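Local coordinates for protein putative Nitroreductase (Desulfovibrio desulfuricans subsp. desulfuricans str. G20, PDB 3E39) that binds flavin mononucleotide at the interface between two subunits and probably acts as a nitroreductase-family oxidoreductase, at residues A41-C50 with Y92-A103. Sequence-based numbering, arbitrary orientation.
With FMN (flavin mononucleotide), chain G; ACT (acetate ion), chain C.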
loop_
_atom_site.group_PDB
_atom_site.type_symbol
_atom_site.label_atom_id
_atom_site.label_comp_id
_atom_site.label_asym_id
_atom_site.label_seq_id
_atom_site.Cartn_x
_atom_site.Cartn_y
_atom_site.Cartn_z
ATOM N N ALA A 41 1.216 -2.927 8.378
ATOM C CA ALA A 41 0.415 -2.089 7.491
ATOM C C ALA A 41 -0.935 -1.861 8.185
ATOM O O ALA A 41 -1.394 -2.701 8.978
ATOM C CB ALA A 41 0.199 -2.779 6.136
ATOM N N PRO A 42 -1.585 -0.731 7.908
ATOM C CA PRO A 42 -2.901 -0.462 8.505
ATOM C C PRO A 42 -4.035 -1.286 7.860
ATOM O O PRO A 42 -3.894 -1.827 6.767
ATOM C CB PRO A 42 -3.097 1.026 8.213
ATOM C CG PRO A 42 -2.351 1.226 6.911
ATOM C CD PRO A 42 -1.128 0.376 7.048
ATOM N N SER A 43 -5.150 -1.398 8.571
ATOM C CA SER A 43 -6.337 -2.041 8.064
ATOM C C SER A 43 -7.533 -1.343 8.680
ATOM O O SER A 43 -7.465 -0.798 9.796
ATOM C CB SER A 43 -6.349 -3.541 8.395
ATOM O OG SER A 43 -6.456 -3.795 9.785
ATOM N N GLY A 44 -8.646 -1.349 7.964
ATOM C CA GLY A 44 -9.882 -0.803 8.517
ATOM C C GLY A 44 -10.245 -1.540 9.815
ATOM O O GLY A 44 -10.091 -2.766 9.938
ATOM N N LEU A 45 -10.614 -0.762 10.809
ATOM C CA LEU A 45 -11.048 -1.227 12.103
ATOM C C LEU A 45 -9.934 -1.955 12.846
ATOM O O LEU A 45 -10.170 -2.528 13.906
ATOM C CB LEU A 45 -12.270 -2.145 11.938
ATOM C CG LEU A 45 -13.422 -1.681 11.043
ATOM C CD1 LEU A 45 -14.431 -2.817 10.870
ATOM C CD2 LEU A 45 -14.053 -0.467 11.617
ATOM N N ASN A 46 -8.709 -1.891 12.325
ATOM C CA ASN A 46 -7.613 -2.698 12.829
ATOM C C ASN A 46 -8.040 -4.178 12.867
ATOM O O ASN A 46 -7.655 -4.944 13.783
ATOM C CB ASN A 46 -7.110 -2.236 14.221
ATOM C CG ASN A 46 -5.746 -2.824 14.588
ATOM O OD1 ASN A 46 -4.922 -3.114 13.722
ATOM N ND2 ASN A 46 -5.477 -2.948 15.895
ATOM N N ASN A 47 -8.825 -4.588 11.877
ATOM C CA ASN A 47 -9.266 -5.970 11.751
ATOM C C ASN A 47 -8.144 -6.951 11.373
ATOM O O ASN A 47 -8.274 -8.150 11.617
ATOM C CB ASN A 47 -10.343 -6.115 10.706
ATOM C CG ASN A 47 -11.694 -5.609 11.148
ATOM O OD1 ASN A 47 -12.526 -5.255 10.300
ATOM N ND2 ASN A 47 -11.932 -5.573 12.453
ATOM N N GLN A 48 -7.108 -6.463 10.702
ATOM C CA GLN A 48 -5.936 -7.274 10.357
ATOM C C GLN A 48 -6.357 -8.515 9.567
ATOM O O GLN A 48 -6.163 -9.638 10.026
ATOM C CB GLN A 48 -5.169 -7.665 11.622
ATOM C CG GLN A 48 -4.663 -6.454 12.401
ATOM C CD GLN A 48 -4.236 -6.837 13.788
ATOM O OE1 GLN A 48 -3.424 -7.752 13.961
ATOM N NE2 GLN A 48 -4.769 -6.156 14.784
ATOM N N PRO A 49 -6.926 -8.299 8.371
ATOM C CA PRO A 49 -7.427 -9.398 7.546
ATOM C C PRO A 49 -6.384 -10.192 6.753
ATOM O O PRO A 49 -6.735 -11.233 6.176
ATOM C CB PRO A 49 -8.355 -8.689 6.583
ATOM C CG PRO A 49 -7.678 -7.367 6.330
ATOM C CD PRO A 49 -7.130 -6.992 7.708
ATOM N N CYS A 50 -5.147 -9.693 6.684
ATOM C CA CYS A 50 -4.133 -10.345 5.869
ATOM C C CYS A 50 -3.547 -11.595 6.514
ATOM O O CYS A 50 -3.289 -11.648 7.733
ATOM C CB CYS A 50 -3.008 -9.387 5.460
ATOM S SG CYS A 50 -3.570 -8.017 4.445
ATOM N N TYR A 92 -14.295 -6.715 6.182
ATOM C CA TYR A 92 -15.473 -5.855 6.451
ATOM C C TYR A 92 -15.960 -5.091 5.228
ATOM O O TYR A 92 -17.091 -4.569 5.193
ATOM C CB TYR A 92 -15.194 -4.863 7.581
ATOM C CG TYR A 92 -14.434 -3.597 7.170
ATOM C CD1 TYR A 92 -13.096 -3.653 6.787
ATOM C CD2 TYR A 92 -15.044 -2.343 7.196
ATOM C CE1 TYR A 92 -12.386 -2.498 6.413
ATOM C CE2 TYR A 92 -14.328 -1.177 6.848
ATOM C CZ TYR A 92 -12.997 -1.269 6.474
ATOM O OH TYR A 92 -12.278 -0.139 6.112
ATOM N N ASN A 93 -15.087 -5.014 4.222
ATOM C CA ASN A 93 -15.371 -4.286 3.018
ATOM C C ASN A 93 -14.382 -4.726 1.975
ATOM O O ASN A 93 -13.194 -4.549 2.159
ATOM C CB ASN A 93 -15.253 -2.785 3.284
ATOM C CG ASN A 93 -15.616 -1.934 2.063
ATOM O OD1 ASN A 93 -14.841 -1.799 1.127
ATOM N ND2 ASN A 93 -16.820 -1.336 2.087
ATOM N N GLU A 94 -14.862 -5.292 0.881
ATOM C CA GLU A 94 -13.899 -5.909 -0.057
ATOM C C GLU A 94 -12.936 -4.883 -0.665
ATOM O O GLU A 94 -11.721 -5.110 -0.667
ATOM C CB GLU A 94 -14.601 -6.801 -1.099
ATOM C CG GLU A 94 -15.527 -7.842 -0.430
ATOM C CD GLU A 94 -15.837 -9.067 -1.285
ATOM O OE1 GLU A 94 -15.369 -9.154 -2.433
ATOM O OE2 GLU A 94 -16.566 -9.954 -0.789
ATOM N N VAL A 95 -13.440 -3.746 -1.131
ATOM C CA VAL A 95 -12.527 -2.725 -1.676
ATOM C C VAL A 95 -11.465 -2.319 -0.635
ATOM O O VAL A 95 -10.269 -2.356 -0.942
ATOM C CB VAL A 95 -13.268 -1.467 -2.160
ATOM C CG1 VAL A 95 -12.281 -0.308 -2.357
ATOM C CG2 VAL A 95 -14.066 -1.795 -3.458
ATOM N N LYS A 96 -11.909 -1.923 0.557
ATOM C CA LYS A 96 -10.994 -1.450 1.613
ATOM C C LYS A 96 -9.996 -2.510 2.097
ATOM O O LYS A 96 -8.873 -2.191 2.469
ATOM C CB LYS A 96 -11.779 -0.828 2.769
ATOM C CG LYS A 96 -12.523 0.442 2.330
ATOM C CD LYS A 96 -13.289 1.047 3.479
ATOM C CE LYS A 96 -14.609 1.527 3.054
ATOM N NZ LYS A 96 -15.341 2.179 4.148
ATOM N N ASP A 97 -10.415 -3.767 2.098
ATOM C CA ASP A 97 -9.537 -4.868 2.523
ATOM C C ASP A 97 -8.541 -5.210 1.401
ATOM O O ASP A 97 -7.377 -5.550 1.677
ATOM C CB ASP A 97 -10.368 -6.066 3.003
ATOM C CG ASP A 97 -10.993 -5.837 4.365
ATOM O OD1 ASP A 97 -10.374 -5.197 5.241
ATOM O OD2 ASP A 97 -12.129 -6.312 4.565
ATOM N N HIS A 98 -8.975 -5.071 0.140
ATOM C CA HIS A 98 -8.008 -5.185 -0.975
ATOM C C HIS A 98 -6.966 -4.051 -0.841
ATOM O O HIS A 98 -5.754 -4.283 -1.040
ATOM C CB HIS A 98 -8.668 -5.161 -2.350
ATOM C CG HIS A 98 -9.457 -6.393 -2.657
ATOM N ND1 HIS A 98 -8.913 -7.663 -2.590
ATOM C CD2 HIS A 98 -10.742 -6.547 -3.053
ATOM C CE1 HIS A 98 -9.852 -8.550 -2.895
ATOM N NE2 HIS A 98 -10.968 -7.900 -3.175
ATOM N N GLN A 99 -7.419 -2.837 -0.507
ATOM C CA GLN A 99 -6.504 -1.711 -0.328
ATOM C C GLN A 99 -5.526 -2.019 0.806
ATOM O O GLN A 99 -4.309 -1.793 0.695
ATOM C CB GLN A 99 -7.261 -0.414 0.003
ATOM C CG GLN A 99 -8.103 0.140 -1.123
ATOM C CD GLN A 99 -8.993 1.284 -0.651
ATOM O OE1 GLN A 99 -9.233 1.428 0.540
ATOM N NE2 GLN A 99 -9.538 2.069 -1.604
ATOM N N ALA A 100 -6.031 -2.612 1.877
ATOM C CA ALA A 100 -5.167 -2.975 3.007
ATOM C C ALA A 100 -4.127 -4.017 2.589
ATOM O O ALA A 100 -2.979 -3.936 3.026
ATOM C CB ALA A 100 -5.963 -3.494 4.146
ATOM N N ALA A 101 -4.529 -4.973 1.733
ATOM C CA ALA A 101 -3.613 -6.002 1.231
ATOM C C ALA A 101 -2.529 -5.311 0.414
ATOM O O ALA A 101 -1.358 -5.656 0.527
ATOM C CB ALA A 101 -4.337 -7.059 0.408
ATOM N N GLY A 102 -2.926 -4.303 -0.372
ATOM C CA GLY A 102 -1.979 -3.492 -1.156
ATOM C C GLY A 102 -0.977 -2.768 -0.255
ATOM O O GLY A 102 0.252 -2.723 -0.542
ATOM N N ALA A 103 -1.481 -2.240 0.861
ATOM C CA ALA A 103 -0.612 -1.517 1.815
ATOM C C ALA A 103 0.363 -2.491 2.477
ATOM O O ALA A 103 1.545 -2.159 2.695
ATOM C CB ALA A 103 -1.435 -0.769 2.837
HETATM N N1 FMN G . -9.305 5.584 10.882
HETATM C C2 FMN G . -10.297 6.484 11.194
HETATM O O2 FMN G . -10.168 7.143 12.197
HETATM N N3 FMN G . -11.397 6.676 10.388
HETATM C C4 FMN G . -11.563 5.980 9.221
HETATM O O4 FMN G . -12.376 6.392 8.392
HETATM C C4A FMN G . -10.591 5.058 8.884
HETATM N N5 FMN G . -10.718 4.341 7.730
HETATM C C5A FMN G . -9.726 3.450 7.377
HETATM C C6 FMN G . -9.900 2.727 6.214
HETATM C C7 FMN G . -8.917 1.823 5.810
HETATM C C7M FMN G . -9.110 0.985 4.575
HETATM C C8 FMN G . -7.770 1.622 6.573
HETATM C C8M FMN G . -6.596 0.825 6.027
HETATM C C9 FMN G . -7.620 2.324 7.751
HETATM C C9A FMN G . -8.602 3.242 8.179
HETATM N N10 FMN G . -8.469 3.992 9.363
HETATM C C10 FMN G . -9.449 4.875 9.703
HETATM C "C1'" FMN G . -7.267 3.880 10.255
HETATM C "C2'" FMN G . -7.298 2.555 11.024
HETATM O "O2'" FMN G . -8.271 2.612 12.045
HETATM C "C3'" FMN G . -5.902 2.232 11.540
HETATM O "O3'" FMN G . -5.001 2.018 10.501
HETATM C "C4'" FMN G . -5.888 1.008 12.469
HETATM O "O4'" FMN G . -6.683 1.269 13.618
HETATM C "C5'" FMN G . -4.484 0.694 12.951
HETATM O "O5'" FMN G . -3.890 1.829 13.572
HETATM P P FMN G . -2.500 2.396 13.048
HETATM O O1P FMN G . -1.991 3.380 14.073
HETATM O O2P FMN G . -2.777 3.026 11.694
HETATM O O3P FMN G . -1.517 1.273 12.892
HETATM C C ACT C . -14.407 2.419 7.603
HETATM O O ACT C . -13.671 2.254 6.616
HETATM O OXT ACT C . -15.619 2.534 7.370
HETATM C CH3 ACT C . -13.846 2.483 8.996
HETATM O O HOH W 1 -2.941 -4.316 5.873
HETATM O O HOH W 2 -9.101 -2.668 5.450
#
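In the FMN-binding fold of the nitroreductase family, the dimethylbenzene end of the flavin meets the loop 41-50, which packs on the start of helix 94-114 and the turn before it, with Gly-44 against Tyr-92 and Ser-43 against Ala-100. No direct hydrogen bond joins the two segments; van der Waals packing and two bridging waters hold them. One water donates to both Pro-42 O and Ala-100 O, while the other accepts from Gly-44 N at 2.9 Å and donates to Asp-97 OD1. Ala-100 CB sits 3.7 Å from Pro-42 O, and Cys-50 SG lies against Ala-101 CA. The Tyr-92 ring carries the outer part of the contact: Leu-45 CD1 comes over one face, off-centre, 4.1 Å from the ring centroid in a CH-pi contact, and Asn-93 CB covers the opposite face. With chi1 at 82°, Tyr-92 CG lies between the backbone N and carbonyl carbon, bringing OH to 3.5 Å from Gly-44 CA and close to the flavin methyl C7M. Asp-97 OD2 accepts from both Tyr-92 N and Asn-93 N, bracing the turn before the helix, while OD1 faces Pro-49 CG. Arginines of the second subunit, among them Arg-15 and Arg-19, also hydrogen-bond the FMN. Beside the flavin, an acetate, probably from the crystallisation liquor, takes hydrogen bonds on its O atom from Tyr-92 OH (2.8 Å) and Lys-96 NZ (3.0 Å).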